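PDB 2GOP: trilobed Protease from Pyrococcus furiosus, which probably hydrolyses peptides, this part of it being a beta-propeller domain that may govern how substrates reach the proteolytic site. Local coordinates for residues S108-E113 with S175-R180; L118-F123 with T153-D158; D181-N186 with Y203-G208. One frame throughout, in Å; residues are numbered along the deposited sequence. Where two conformers were deposited one is given.

Contact 1: residues S108-E113 with S175-R180; sequences SLEWNE and SGIWHR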
loop_
_atom_site.group_PDB
_atom_site.type_symbol
_atom_site.label_atom_id
_atom_site.label_comp_id
_atom_site.label_asym_id
_atom_site.label_seq_id
_atom_site.Cartn_x
_atom_site.Cartn_y
_atom_site.Cartn_z
ATOM N N SER A 108 9.789 -1.129 -12.746
ATOM C CA SER A 108 9.083 -1.596 -13.943
ATOM C C SER A 108 10.001 -1.742 -15.139
ATOM O O SER A 108 11.083 -1.145 -15.199
ATOM C CB SER A 108 7.947 -0.654 -14.307
ATOM O OG SER A 108 8.440 0.658 -14.490
ATOM N N LEU A 109 9.524 -2.533 -16.095
ATOM C CA LEU A 109 10.270 -2.889 -17.288
ATOM C C LEU A 109 9.267 -3.068 -18.419
ATOM O O LEU A 109 8.394 -3.916 -18.314
ATOM C CB LEU A 109 11.020 -4.186 -17.024
ATOM C CG LEU A 109 11.951 -4.713 -18.106
ATOM C CD1 LEU A 109 13.037 -3.673 -18.438
ATOM C CD2 LEU A 109 12.533 -6.034 -17.607
ATOM N N GLU A 110 9.350 -2.243 -19.468
ATOM C CA GLU A 110 8.289 -2.195 -20.485
ATOM C C GLU A 110 8.868 -1.876 -21.853
ATOM O O GLU A 110 9.610 -0.921 -22.004
ATOM C CB GLU A 110 7.219 -1.138 -20.131
ATOM C CG GLU A 110 5.981 -1.135 -21.062
ATOM C CD GLU A 110 4.970 0.026 -20.850
ATOM O OE1 GLU A 110 5.237 1.019 -20.131
ATOM O OE2 GLU A 110 3.871 -0.072 -21.437
ATOM N N TRP A 111 8.500 -2.684 -22.838
ATOM C CA TRP A 111 8.873 -2.445 -24.210
ATOM C C TRP A 111 7.997 -1.374 -24.817
ATOM O O TRP A 111 6.792 -1.330 -24.568
ATOM C CB TRP A 111 8.682 -3.706 -25.052
ATOM C CG TRP A 111 9.715 -4.751 -24.857
ATOM C CD1 TRP A 111 9.577 -5.889 -24.147
ATOM C CD2 TRP A 111 11.031 -4.781 -25.419
ATOM N NE1 TRP A 111 10.729 -6.628 -24.213
ATOM C CE2 TRP A 111 11.639 -5.970 -24.989
ATOM C CE3 TRP A 111 11.757 -3.919 -26.242
ATOM C CZ2 TRP A 111 12.946 -6.324 -25.348
ATOM C CZ3 TRP A 111 13.056 -4.268 -26.593
ATOM C CH2 TRP A 111 13.634 -5.466 -26.148
ATOM N N ASN A 112 8.619 -0.536 -25.642
ATOM C CA ASN A 112 7.911 0.293 -26.604
ATOM C C ASN A 112 7.272 -0.589 -27.688
ATOM O O ASN A 112 7.753 -1.685 -27.972
ATOM C CB ASN A 112 8.890 1.296 -27.223
ATOM C CG ASN A 112 8.217 2.250 -28.182
ATOM O OD1 ASN A 112 7.798 1.846 -29.266
ATOM N ND2 ASN A 112 8.096 3.520 -27.787
ATOM N N GLU A 113 6.174 -0.115 -28.278
ATOM C CA GLU A 113 5.472 -0.798 -29.382
ATOM C C GLU A 113 6.403 -1.171 -30.533
ATOM O O GLU A 113 6.115 -2.069 -31.327
ATOM C CB GLU A 113 4.384 0.116 -29.959
ATOM C CG GLU A 113 3.154 0.312 -29.079
ATOM C CD GLU A 113 2.251 1.446 -29.567
ATOM O OE1 GLU A 113 2.498 1.989 -30.671
ATOM O OE2 GLU A 113 1.300 1.801 -28.839
ATOM N N SER A 175 6.356 6.832 -11.092
ATOM C CA SER A 175 6.196 5.675 -11.973
ATOM C C SER A 175 5.948 6.185 -13.394
ATOM O O SER A 175 5.721 7.374 -13.592
ATOM C CB SER A 175 5.050 4.786 -11.502
ATOM O OG SER A 175 3.818 5.477 -11.506
ATOM N N GLY A 176 6.027 5.298 -14.376
ATOM C CA GLY A 176 5.896 5.726 -15.780
ATOM C C GLY A 176 5.479 4.601 -16.686
ATOM O O GLY A 176 5.755 3.427 -16.390
ATOM N N ILE A 177 4.791 4.961 -17.779
ATOM C CA ILE A 177 4.392 4.012 -18.813
ATOM C C ILE A 177 4.583 4.642 -20.184
ATOM O O ILE A 177 4.606 5.871 -20.308
ATOM C CB ILE A 177 2.908 3.554 -18.662
ATOM C CG1 ILE A 177 1.958 4.751 -18.724
ATOM C CG2 ILE A 177 2.683 2.799 -17.328
ATOM C CD1 ILE A 177 0.526 4.370 -19.031
ATOM N N TRP A 178 4.743 3.806 -21.211
ATOM C CA TRP A 178 4.807 4.304 -22.582
ATOM C C TRP A 178 3.416 4.777 -23.002
ATOM O O TRP A 178 2.412 4.151 -22.654
ATOM C CB TRP A 178 5.233 3.209 -23.562
ATOM C CG TRP A 178 6.683 2.853 -23.563
ATOM C CD1 TRP A 178 7.232 1.693 -23.113
ATOM C CD2 TRP A 178 7.770 3.639 -24.069
ATOM N NE1 TRP A 178 8.580 1.715 -23.283
ATOM C CE2 TRP A 178 8.944 2.893 -23.871
ATOM C CE3 TRP A 178 7.865 4.906 -24.669
ATOM C CZ2 TRP A 178 10.207 3.366 -24.244
ATOM C CZ3 TRP A 178 9.128 5.376 -25.040
ATOM C CH2 TRP A 178 10.276 4.604 -24.823
ATOM N N HIS A 179 3.374 5.884 -23.739
ATOM C CA HIS A 179 2.192 6.287 -24.490
ATOM C C HIS A 179 2.661 6.613 -25.899
ATOM O O HIS A 179 3.064 7.746 -26.190
ATOM C CB HIS A 179 1.491 7.487 -23.859
ATOM C CG HIS A 179 0.223 7.871 -24.563
ATOM N ND1 HIS A 179 -0.813 6.979 -24.776
ATOM C CD2 HIS A 179 -0.173 9.046 -25.108
ATOM C CE1 HIS A 179 -1.786 7.590 -25.427
ATOM N NE2 HIS A 179 -1.427 8.847 -25.636
ATOM N N ARG A 180 2.597 5.605 -26.763
ATOM C CA ARG A 180 3.317 5.594 -28.044
ATOM C C ARG A 180 4.806 5.895 -27.808
ATOM O O ARG A 180 5.441 5.128 -27.097
ATOM C CB ARG A 180 2.632 6.474 -29.082
ATOM C CG ARG A 180 1.223 5.952 -29.439
ATOM C CD ARG A 180 0.822 6.263 -30.866
ATOM N NE ARG A 180 -0.509 5.751 -31.225
ATOM C CZ ARG A 180 -0.790 4.484 -31.552
ATOM N NH1 ARG A 180 0.155 3.551 -31.557
ATOM N NH2 ARG A 180 -2.033 4.142 -31.875
HETATM O O HOH W 1 6.974 2.727 -13.348
HETATM O O HOH W 2 6.223 0.942 -17.685
HETATM O O HOH W 3 1.796 1.564 -22.014
HETATM O O HOH W 4 4.985 2.269 -27.075
HETATM O O HOH W 5 1.762 2.789 -26.328
#
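Trp178 packs against Glu110 and Asn112 and is held by both its backbone and its ring. Its NE1 donates to Glu110 O at 3.1 Å. The oxygen lies in the plane of the indole, but NE1 sits 57° out of the carbonyl plane of Glu110. The side chain of Glu110 grips the same residue again. Glu110 CG is anti to its own backbone N (chi1 -173°) and the chain is extended, which carries OE1 to 3.0 Å from Trp178 N. That N-H meets the carboxylate from above its plane.

Asn112 lies over one face of the indole. Its CB makes a CH-pi contact, 4.0 Å from the centroid of the Trp178 six-membered ring, and its ND2 is 3.4 Å from Trp178 CE3. The amide stands almost upright on the ring, the planes 79° apart. Asp114 N and Asp181 OD1 bond the two ends of this amide. At the solvent end, Glu113 OE1 comes to 3.0 Å from Arg180 NH1 in one of two modelled conformers, so this salt bridge is uncertain. Arg180 has a second carboxylate partner in Glu227.

The two strands run nearly parallel, with axes 7.8 Å apart. Ordered waters bridge the gap beside these side chains. One joins Ser108 OG to Gly176 N, another Glu110 OE1 to Gly176 O, and a third Glu113 N to Arg180 O. Each strand is the first of its own four-stranded sheet, paired with 117-123 or 182-188. This is the seam between the inner strands of adjacent blades in a beta-propeller.

Contact 2: residues L118-F123 with T153-D158; sequences LLIVGF and TFWIFD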
loop_
_atom_site.group_PDB
_atom_site.type_symbol
_atom_site.label_atom_id
_atom_site.label_comp_id
_atom_site.label_asym_id
_atom_site.label_seq_id
_atom_site.Cartn_x
_atom_site.Cartn_y
_atom_site.Cartn_z
ATOM N N LEU A 118 13.176 0.356 -24.752
ATOM C CA LEU A 118 12.839 -0.287 -23.499
ATOM C C LEU A 118 12.829 0.762 -22.369
ATOM O O LEU A 118 13.816 1.491 -22.175
ATOM C CB LEU A 118 13.870 -1.384 -23.249
ATOM C CG LEU A 118 13.677 -2.433 -22.159
ATOM C CD1 LEU A 118 12.339 -3.164 -22.289
ATOM C CD2 LEU A 118 14.861 -3.404 -22.210
ATOM N N LEU A 119 11.700 0.869 -21.665
ATOM C CA LEU A 119 11.565 1.778 -20.521
ATOM C C LEU A 119 11.845 1.019 -19.231
ATOM O O LEU A 119 11.152 0.051 -18.910
ATOM C CB LEU A 119 10.164 2.383 -20.438
ATOM C CG LEU A 119 9.914 3.311 -19.223
ATOM C CD1 LEU A 119 10.825 4.546 -19.294
ATOM C CD2 LEU A 119 8.438 3.703 -19.106
ATOM N N ILE A 120 12.863 1.476 -18.504
ATOM C CA ILE A 120 13.221 0.937 -17.201
ATOM C C ILE A 120 13.014 2.018 -16.147
ATOM O O ILE A 120 13.529 3.137 -16.275
ATOM C CB ILE A 120 14.708 0.504 -17.164
ATOM C CG1 ILE A 120 15.022 -0.460 -18.321
ATOM C CG2 ILE A 120 15.051 -0.148 -15.815
ATOM C CD1 ILE A 120 16.456 -0.452 -18.727
ATOM N N VAL A 121 12.262 1.683 -15.100
ATOM C CA VAL A 121 12.094 2.573 -13.956
ATOM C C VAL A 121 12.614 1.881 -12.683
ATOM O O VAL A 121 12.327 0.713 -12.424
ATOM C CB VAL A 121 10.627 3.049 -13.801
ATOM C CG1 VAL A 121 10.507 4.041 -12.661
ATOM C CG2 VAL A 121 10.131 3.664 -15.114
ATOM N N GLY A 122 13.408 2.606 -11.911
ATOM C CA GLY A 122 14.062 2.025 -10.760
ATOM C C GLY A 122 14.872 3.019 -9.962
ATOM O O GLY A 122 14.664 4.235 -10.055
ATOM N N PHE A 123 15.788 2.486 -9.163
ATOM C CA PHE A 123 16.576 3.279 -8.234
ATOM C C PHE A 123 18.050 3.048 -8.478
ATOM O O PHE A 123 18.520 1.907 -8.518
ATOM C CB PHE A 123 16.180 2.933 -6.808
ATOM C CG PHE A 123 14.774 3.321 -6.490
ATOM C CD1 PHE A 123 13.720 2.456 -6.772
ATOM C CD2 PHE A 123 14.491 4.577 -5.972
ATOM C CE1 PHE A 123 12.415 2.822 -6.511
ATOM C CE2 PHE A 123 13.189 4.952 -5.697
ATOM C CZ PHE A 123 12.148 4.071 -5.962
ATOM N N THR A 153 14.645 6.841 -10.931
ATOM C CA THR A 153 15.302 7.041 -12.221
ATOM C C THR A 153 14.563 6.325 -13.356
ATOM O O THR A 153 14.150 5.165 -13.226
ATOM C CB THR A 153 16.775 6.586 -12.176
ATOM O OG1 THR A 153 17.472 7.339 -11.177
ATOM C CG2 THR A 153 17.451 6.797 -13.512
ATOM N N PHE A 154 14.393 7.052 -14.454
ATOM C CA PHE A 154 13.791 6.549 -15.680
ATOM C C PHE A 154 14.878 6.435 -16.764
ATOM O O PHE A 154 15.534 7.425 -17.103
ATOM C CB PHE A 154 12.688 7.500 -16.164
ATOM C CG PHE A 154 11.500 7.631 -15.211
ATOM C CD1 PHE A 154 11.635 8.258 -13.980
ATOM C CD2 PHE A 154 10.238 7.166 -15.581
ATOM C CE1 PHE A 154 10.546 8.397 -13.119
ATOM C CE2 PHE A 154 9.159 7.301 -14.727
ATOM C CZ PHE A 154 9.316 7.933 -13.490
ATOM N N TRP A 155 15.060 5.231 -17.304
ATOM C CA TRP A 155 15.975 5.012 -18.417
ATOM C C TRP A 155 15.211 4.563 -19.661
ATOM O O TRP A 155 14.364 3.664 -19.588
ATOM C CB TRP A 155 16.974 3.902 -18.106
ATOM C CG TRP A 155 17.912 4.096 -16.970
ATOM C CD1 TRP A 155 19.152 4.629 -17.027
ATOM C CD2 TRP A 155 17.737 3.630 -15.618
ATOM N NE1 TRP A 155 19.752 4.576 -15.785
ATOM C CE2 TRP A 155 18.898 3.963 -14.907
ATOM C CE3 TRP A 155 16.688 2.995 -14.936
ATOM C CZ2 TRP A 155 19.050 3.681 -13.545
ATOM C CZ3 TRP A 155 16.843 2.713 -13.593
ATOM C CH2 TRP A 155 18.012 3.069 -12.907
ATOM N N ILE A 156 15.526 5.162 -20.804
ATOM C CA ILE A 156 15.106 4.612 -22.085
ATOM C C ILE A 156 16.334 3.988 -22.728
ATOM O O ILE A 156 17.317 4.674 -22.999
ATOM C CB ILE A 156 14.496 5.674 -23.009
ATOM C CG1 ILE A 156 13.271 6.311 -22.343
ATOM C CG2 ILE A 156 14.071 5.057 -24.340
ATOM C CD1 ILE A 156 12.524 7.281 -23.252
ATOM N N PHE A 157 16.283 2.676 -22.918
ATOM C CA PHE A 157 17.353 1.950 -23.560
ATOM C C PHE A 157 16.931 1.574 -24.978
ATOM O O PHE A 157 15.793 1.165 -25.217
ATOM C CB PHE A 157 17.701 0.687 -22.768
ATOM C CG PHE A 157 18.970 0.038 -23.221
ATOM C CD1 PHE A 157 20.192 0.428 -22.684
ATOM C CD2 PHE A 157 18.957 -0.935 -24.212
ATOM C CE1 PHE A 157 21.365 -0.156 -23.114
ATOM C CE2 PHE A 157 20.140 -1.514 -24.651
ATOM C CZ PHE A 157 21.334 -1.127 -24.100
ATOM N N ASP A 158 17.869 1.711 -25.907
ATOM C CA ASP A 158 17.640 1.444 -27.316
ATOM C C ASP A 158 18.410 0.195 -27.698
ATOM O O ASP A 158 19.633 0.169 -27.613
ATOM C CB ASP A 158 18.130 2.646 -28.129
ATOM C CG ASP A 158 18.017 2.441 -29.633
ATOM O OD1 ASP A 158 17.383 1.465 -30.079
ATOM O OD2 ASP A 158 18.584 3.272 -30.373
#
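Val121 and Phe154 form a tight pair on one face of this sheet. Their side chains lie side by side and point the same way. Val121 CG1 sits over the centre of the ring, 4.1 Å from the Phe154 centroid, in a CH-pi contact. The other methyl, Val121 CG2, touches Phe154 CD2 at 3.5 Å. With CG anti to its carbonyl carbon (chi1 -64°), Phe154 lays its ring alongside Val121. The ring also stacks on Phe168 and touches Val185 of the next blade. With a serine here the ring is gone, and the space over Val121 CG1 and beside Phe168 would probably be left as a gap.

The other face is close-packed around Trp155. Ile120 CG2 meets Trp155 CE3 at 3.7 Å. Thr153 CG2 lies over a face of the indole, offset toward its rim. Gly122 passes close to the same ring, its N 3.8 Å from Trp155 CZ3. The ring takes the place where other residues carry a side chain.

The packing is looser toward Leu118. Leu119 CD1 and Ile156 CG1 are 4.3 Å apart, and Leu118 CB is 4.4 Å from Phe157 CB. These residues lean on other strands as well: Leu119 and Ile156 touch Ile183, and Leu118 and Phe157 touch Ile100. At the far end Phe123 is partly exposed and contributes little.

Six backbone hydrogen bonds tie the strands, two for each of the pairs Leu118-Phe157, Ile120-Trp155 and Gly122-Thr153. The bond from Ile120 N to Trp155 O is nearly straight, at 178°. Backbone polar groups are thus paired within the sheet, while the side chains that meet between the strands are almost all apolar. The chemistry is that of a blade interior, with hydrophobic surfaces presented to both neighbouring blades.

Contact 3: residues D181-N186 with Y203-G208; sequences DKIVVN and YIWEDG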
loop_
_atom_site.group_PDB
_atom_site.type_symbol
_atom_site.label_atom_id
_atom_site.label_comp_id
_atom_site.label_asym_id
_atom_site.label_seq_id
_atom_site.Cartn_x
_atom_site.Cartn_y
_atom_site.Cartn_z
ATOM N N ASP A 181 5.358 6.981 -28.356
ATOM C CA ASP A 181 6.772 7.300 -28.132
ATOM C C ASP A 181 7.010 8.251 -26.963
ATOM O O ASP A 181 8.154 8.631 -26.688
ATOM C CB ASP A 181 7.405 7.851 -29.407
ATOM C CG ASP A 181 7.804 6.752 -30.381
ATOM O OD1 ASP A 181 8.134 5.613 -29.940
ATOM O OD2 ASP A 181 7.782 7.035 -31.589
ATOM N N LYS A 182 5.939 8.622 -26.263
ATOM C CA LYS A 182 6.051 9.465 -25.090
ATOM C C LYS A 182 5.972 8.621 -23.828
ATOM O O LYS A 182 5.580 7.461 -23.855
ATOM C CB LYS A 182 4.953 10.524 -25.086
ATOM C CG LYS A 182 4.974 11.443 -26.277
ATOM C CD LYS A 182 4.077 12.652 -26.068
ATOM C CE LYS A 182 3.909 13.463 -27.357
ATOM N NZ LYS A 182 3.137 14.723 -27.163
ATOM N N ILE A 183 6.361 9.214 -22.710
ATOM C CA ILE A 183 6.256 8.551 -21.429
ATOM C C ILE A 183 5.305 9.359 -20.553
ATOM O O ILE A 183 5.440 10.586 -20.413
ATOM C CB ILE A 183 7.635 8.387 -20.744
ATOM C CG1 ILE A 183 8.557 7.513 -21.614
ATOM C CG2 ILE A 183 7.478 7.730 -19.388
ATOM C CD1 ILE A 183 10.018 7.790 -21.384
ATOM N N VAL A 184 4.326 8.664 -19.990
ATOM C CA VAL A 184 3.393 9.277 -19.051
ATOM C C VAL A 184 3.947 9.024 -17.657
ATOM O O VAL A 184 4.179 7.884 -17.288
ATOM C CB VAL A 184 2.001 8.658 -19.191
ATOM C CG1 VAL A 184 1.056 9.149 -18.074
ATOM C CG2 VAL A 184 1.452 8.971 -20.588
ATOM N N VAL A 185 4.143 10.092 -16.898
ATOM C CA VAL A 185 4.857 10.023 -15.633
ATOM C C VAL A 185 3.964 10.460 -14.485
ATOM O O VAL A 185 3.432 11.574 -14.492
ATOM C CB VAL A 185 6.113 10.898 -15.667
ATOM C CG1 VAL A 185 6.866 10.826 -14.338
ATOM C CG2 VAL A 185 7.026 10.463 -16.822
ATOM N N ASN A 186 3.820 9.560 -13.507
ATOM C CA ASN A 186 3.076 9.804 -12.283
ATOM C C ASN A 186 4.034 10.204 -11.169
ATOM O O ASN A 186 4.944 9.453 -10.847
ATOM C CB ASN A 186 2.323 8.544 -11.852
ATOM C CG ASN A 186 1.529 7.925 -12.974
ATOM O OD1 ASN A 186 0.656 8.566 -13.530
ATOM N ND2 ASN A 186 1.801 6.656 -13.286
ATOM N N TYR A 203 2.391 13.865 -15.799
ATOM C CA TYR A 203 3.034 14.569 -16.900
ATOM C C TYR A 203 3.142 13.653 -18.093
ATOM O O TYR A 203 3.050 12.434 -17.966
ATOM C CB TYR A 203 4.448 14.998 -16.505
ATOM C CG TYR A 203 4.491 15.939 -15.333
ATOM C CD1 TYR A 203 4.473 15.457 -14.027
ATOM C CD2 TYR A 203 4.564 17.311 -15.528
ATOM C CE1 TYR A 203 4.503 16.334 -12.941
ATOM C CE2 TYR A 203 4.611 18.193 -14.461
ATOM C CZ TYR A 203 4.580 17.701 -13.171
ATOM O OH TYR A 203 4.629 18.584 -12.124
ATOM N N ILE A 204 3.347 14.244 -19.258
ATOM C CA ILE A 204 3.757 13.484 -20.425
ATOM C C ILE A 204 5.123 14.017 -20.882
ATOM O O ILE A 204 5.340 15.231 -20.957
ATOM C CB ILE A 204 2.673 13.483 -21.546
ATOM C CG1 ILE A 204 3.009 12.411 -22.597
ATOM C CG2 ILE A 204 2.525 14.881 -22.168
ATOM C CD1 ILE A 204 1.785 11.728 -23.225
ATOM N N TRP A 205 6.031 13.089 -21.168
ATOM C CA TRP A 205 7.443 13.374 -21.286
ATOM C C TRP A 205 7.964 12.907 -22.640
ATOM O O TRP A 205 7.636 11.809 -23.092
ATOM C CB TRP A 205 8.183 12.643 -20.156
ATOM C CG TRP A 205 9.616 13.071 -19.931
ATOM C CD1 TRP A 205 10.066 13.955 -18.988
ATOM C CD2 TRP A 205 10.779 12.610 -20.635
ATOM N NE1 TRP A 205 11.433 14.078 -19.071
ATOM C CE2 TRP A 205 11.895 13.270 -20.076
ATOM C CE3 TRP A 205 10.985 11.718 -21.693
ATOM C CZ2 TRP A 205 13.199 13.060 -20.531
ATOM C CZ3 TRP A 205 12.280 11.509 -22.151
ATOM C CH2 TRP A 205 13.373 12.175 -21.565
ATOM N N GLU A 206 8.762 13.743 -23.291
ATOM C CA GLU A 206 9.463 13.338 -24.501
ATOM C C GLU A 206 10.681 14.221 -24.754
ATOM O O GLU A 206 10.609 15.443 -24.610
ATOM C CB GLU A 206 8.533 13.361 -25.724
ATOM C CG GLU A 206 9.167 12.722 -26.965
ATOM C CD GLU A 206 8.206 12.597 -28.149
ATOM O OE1 GLU A 206 7.253 13.393 -28.231
ATOM O OE2 GLU A 206 8.427 11.708 -29.008
ATOM N N ASP A 207 11.803 13.585 -25.098
ATOM C CA ASP A 207 13.013 14.290 -25.518
ATOM C C ASP A 207 13.439 15.379 -24.531
ATOM O O ASP A 207 13.765 16.497 -24.931
ATOM C CB ASP A 207 12.810 14.892 -26.912
ATOM C CG ASP A 207 14.100 15.475 -27.496
ATOM O OD1 ASP A 207 15.125 14.755 -27.553
ATOM O OD2 ASP A 207 14.085 16.659 -27.899
ATOM N N GLY A 208 13.398 15.049 -23.244
ATOM C CA GLY A 208 13.881 15.941 -22.192
ATOM C C GLY A 208 12.899 17.002 -21.727
ATOM O O GLY A 208 13.201 17.758 -20.803
HETATM O O HOH W 6 9.495 9.809 -24.440
#
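Ile204 has CG1 anti to the backbone N (chi1 -167°), and Lys182 sends CG away from its own carbonyl carbon (chi1 -60°). The two chains then meet, with Lys182 CD 3.6 Å from Ile204 CG1. Beyond this the lysine lies across Glu206 at about a right angle. Its CE is 3.5 Å from Glu206 OE1, but NZ stays 4.5 Å from that oxygen, too far for a salt bridge. On the same face Val184 CG2 touches Ile204 CD1 at 3.8 Å.

The opposite face carries Ile183, Val185, Tyr203 and Trp205. Ile183 and Trp205 lie side by side, with Ile183 CD1 4.1 Å from Trp205 CE3. Val185 CG2 packs on Trp205 CB. The indole also stacks on Phe168 of the preceding blade.

Two hydrogen-bonded pairs, Ile183-Trp205 and Val185-Tyr203, fix the register. At the open end one water donates to both Asp181 O and Trp205 O, while Asp181 OD1 forms a salt bridge with Lys117. Strands 182-188 and 200-206 are the two middle strands of a four-stranded antiparallel meander, the standard blade of a beta-propeller.

How the contacts relate
After two blades the chain lays down strand 105-111, which opens contact 1, and then strand 117-123, which opens contact 2. Contact 2 closes at 153-158, after a long excursion that is partly unmodelled. Strand 163-171 completes this blade. The chain then starts the next one, and contact 1 closes at 175-180. Contact 2 therefore lies wholly within the loop of contact 1. Contact 3 opens and closes afterwards, in series with both, and none of the three cross. Contacts 2 and 3 each hold the middle of one blade together. Contact 1 joins the two blades along their inner strands. Farther out, Leu119 and Ile156 of contact 2 meet Ile183, and Phe154 meets Val185.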